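Local coordinates for DUF3856 domain-containing protein (Chlorobium tepidum, PDB 2HR2) that is of unknown function but adopts an all-helical, TPR-like alpha-alpha superhelix, a fold that commonly serves protein-protein recognition, at residues I40-P45 with F50-F55. Residues are numbered along the deposited sequence; the frame is centred on the assembly and turned at random.
Sequences ISHTMP and FDHAGF
Selenomethionine Met44 lays its terminal methyl on the ring of Phe50 where the loop between helices 27-41 and 52-69 of this TPR-like alpha-alpha superhelix folds back on itself. This is the packed side of the contact, where Ser41, Met44 and Phe55 are buried. Met44 CE lies over the centre of one Phe50 face, 3.4 Å from the ring centroid, in a CH-pi contact. The selenium, Met44 SE, lies over the same face, 4.2 Å from the Phe50 centroid, a Met-aromatic contact. A bend at the third torsion of Met44 (chi3 -110°) turns CE onto the ring centre while SE stays over the CG side. Beside it, Ser41 CB abuts Phe55 CE2 at 3.8 Å, and helix 4-24 backs the apolar cluster, with Val8 touching Met44 and Ala11 touching Phe55. Ser41 OG hydrogen-bonds to Met38 O, in the same helix.

Toward solvent the contact thins. The ring of exposed His42 runs nearly parallel to that of His52 (22° between planes), but the rings are so far offset that little of one lies over the other; His42 NE2 also makes a weak hydrogen bond to Asp56 OD2, from helix 52-69. Between the two zones, His52 NE2 donates a hydrogen bond to Ser41 O at the end of helix 27-41. At 3.1 Å between NE2 and O it is bent (142° at the hydrogen), the oxygen lying near the imidazole plane while NE2 sits above the carbonyl plane of Ser41.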
loop_
_atom_site.group_PDB
_atom_site.type_symbol
_atom_site.label_atom_id
_atom_site.label_comp_id
_atom_site.label_asym_id
_atom_site.label_seq_id
_atom_site.Cartn_x
_atom_site.Cartn_y
_atom_site.Cartn_z
ATOM N N ILE A 40 -13.560 -10.430 -5.662
ATOM C CA ILE A 40 -13.822 -10.807 -7.049
ATOM C C ILE A 40 -12.690 -11.656 -7.621
ATOM O O ILE A 40 -12.943 -12.657 -8.286
ATOM C CB ILE A 40 -14.024 -9.559 -7.950
ATOM C CG1 ILE A 40 -15.303 -8.818 -7.558
ATOM C CG2 ILE A 40 -14.114 -9.961 -9.425
ATOM C CD1 ILE A 40 -15.454 -7.449 -8.189
ATOM N N SER A 41 -11.449 -11.252 -7.369
ATOM C CA SER A 41 -10.295 -11.983 -7.892
ATOM C C SER A 41 -10.240 -13.423 -7.387
ATOM O O SER A 41 -9.798 -14.315 -8.109
ATOM C CB SER A 41 -8.975 -11.284 -7.557
ATOM O OG SER A 41 -8.636 -11.453 -6.193
ATOM N N HIS A 42 -10.698 -13.650 -6.157
ATOM C CA HIS A 42 -10.700 -14.998 -5.582
ATOM C C HIS A 42 -11.909 -15.868 -5.960
ATOM O O HIS A 42 -12.026 -16.984 -5.467
ATOM C CB HIS A 42 -10.502 -14.940 -4.065
ATOM C CG HIS A 42 -9.161 -14.408 -3.668
ATOM N ND1 HIS A 42 -8.997 -13.214 -3.000
ATOM C CD2 HIS A 42 -7.915 -14.885 -3.896
ATOM C CE1 HIS A 42 -7.710 -12.992 -2.806
ATOM N NE2 HIS A 42 -7.031 -13.989 -3.344
ATOM N N THR A 43 -12.794 -15.371 -6.826
ATOM C CA THR A 43 -13.928 -16.165 -7.316
ATOM C C THR A 43 -13.595 -16.821 -8.655
ATOM O O THR A 43 -14.431 -17.524 -9.227
ATOM C CB THR A 43 -15.213 -15.318 -7.538
ATOM O OG1 THR A 43 -15.029 -14.423 -8.644
ATOM C CG2 THR A 43 -15.593 -14.537 -6.289
HETATM N N MSE A 44 -12.388 -16.580 -9.165
HETATM C CA MSE A 44 -11.957 -17.163 -10.428
HETATM C C MSE A 44 -11.584 -18.619 -10.239
HETATM O O MSE A 44 -11.151 -19.004 -9.151
HETATM C CB MSE A 44 -10.713 -16.440 -10.957
HETATM C CG MSE A 44 -10.964 -15.138 -11.669
HETATM SE SE MSE A 44 -9.275 -14.293 -12.203
HETATM C CE MSE A 44 -9.212 -12.833 -11.049
ATOM N N PRO A 45 -11.729 -19.434 -11.299
ATOM C CA PRO A 45 -11.278 -20.816 -11.174
ATOM C C PRO A 45 -9.746 -20.814 -11.134
ATOM O O PRO A 45 -9.130 -19.885 -11.666
ATOM C CB PRO A 45 -11.799 -21.477 -12.455
ATOM C CG PRO A 45 -11.936 -20.359 -13.437
ATOM C CD PRO A 45 -12.280 -19.139 -12.638
ATOM N N PHE A 50 -3.858 -15.649 -14.101
ATOM C CA PHE A 50 -4.006 -14.377 -13.403
ATOM C C PHE A 50 -2.939 -14.317 -12.312
ATOM O O PHE A 50 -2.661 -15.326 -11.663
ATOM C CB PHE A 50 -5.400 -14.301 -12.788
ATOM C CG PHE A 50 -5.714 -12.996 -12.156
ATOM C CD1 PHE A 50 -6.165 -11.943 -12.923
ATOM C CD2 PHE A 50 -5.590 -12.822 -10.788
ATOM C CE1 PHE A 50 -6.468 -10.736 -12.347
ATOM C CE2 PHE A 50 -5.894 -11.618 -10.202
ATOM C CZ PHE A 50 -6.336 -10.570 -10.981
ATOM N N ASP A 51 -2.334 -13.148 -12.113
ATOM C CA ASP A 51 -1.301 -12.985 -11.091
ATOM C C ASP A 51 -1.949 -12.638 -9.746
ATOM O O ASP A 51 -1.998 -11.474 -9.359
ATOM C CB ASP A 51 -0.302 -11.902 -11.523
ATOM C CG ASP A 51 0.859 -11.736 -10.549
ATOM O OD1 ASP A 51 1.043 -12.585 -9.651
ATOM O OD2 ASP A 51 1.601 -10.746 -10.688
ATOM N N HIS A 52 -2.435 -13.657 -9.038
ATOM C CA HIS A 52 -3.092 -13.460 -7.739
ATOM C C HIS A 52 -2.183 -12.860 -6.675
ATOM O O HIS A 52 -2.609 -11.984 -5.926
ATOM C CB HIS A 52 -3.678 -14.771 -7.200
ATOM C CG HIS A 52 -4.926 -15.211 -7.896
ATOM N ND1 HIS A 52 -4.917 -16.066 -8.978
ATOM C CD2 HIS A 52 -6.227 -14.919 -7.659
ATOM C CE1 HIS A 52 -6.157 -16.280 -9.378
ATOM N NE2 HIS A 52 -6.971 -15.595 -8.595
ATOM N N ALA A 53 -0.946 -13.336 -6.600
ATOM C CA ALA A 53 0.005 -12.845 -5.608
ATOM C C ALA A 53 0.251 -11.343 -5.764
ATOM O O ALA A 53 0.162 -10.583 -4.795
ATOM C CB ALA A 53 1.310 -13.611 -5.712
ATOM N N GLY A 54 0.548 -10.930 -6.995
ATOM C CA GLY A 54 0.788 -9.526 -7.307
ATOM C C GLY A 54 -0.450 -8.666 -7.161
ATOM O O GLY A 54 -0.387 -7.583 -6.593
ATOM N N PHE A 55 -1.579 -9.152 -7.664
ATOM C CA PHE A 55 -2.823 -8.408 -7.582
ATOM C C PHE A 55 -3.252 -8.191 -6.132
ATOM O O PHE A 55 -3.659 -7.087 -5.769
ATOM C CB PHE A 55 -3.926 -9.113 -8.362
ATOM C CG PHE A 55 -5.193 -8.322 -8.454
ATOM C CD1 PHE A 55 -5.313 -7.297 -9.377
ATOM C CD2 PHE A 55 -6.265 -8.598 -7.620
ATOM C CE1 PHE A 55 -6.474 -6.562 -9.469
ATOM C CE2 PHE A 55 -7.436 -7.866 -7.708
ATOM C CZ PHE A 55 -7.540 -6.847 -8.632
#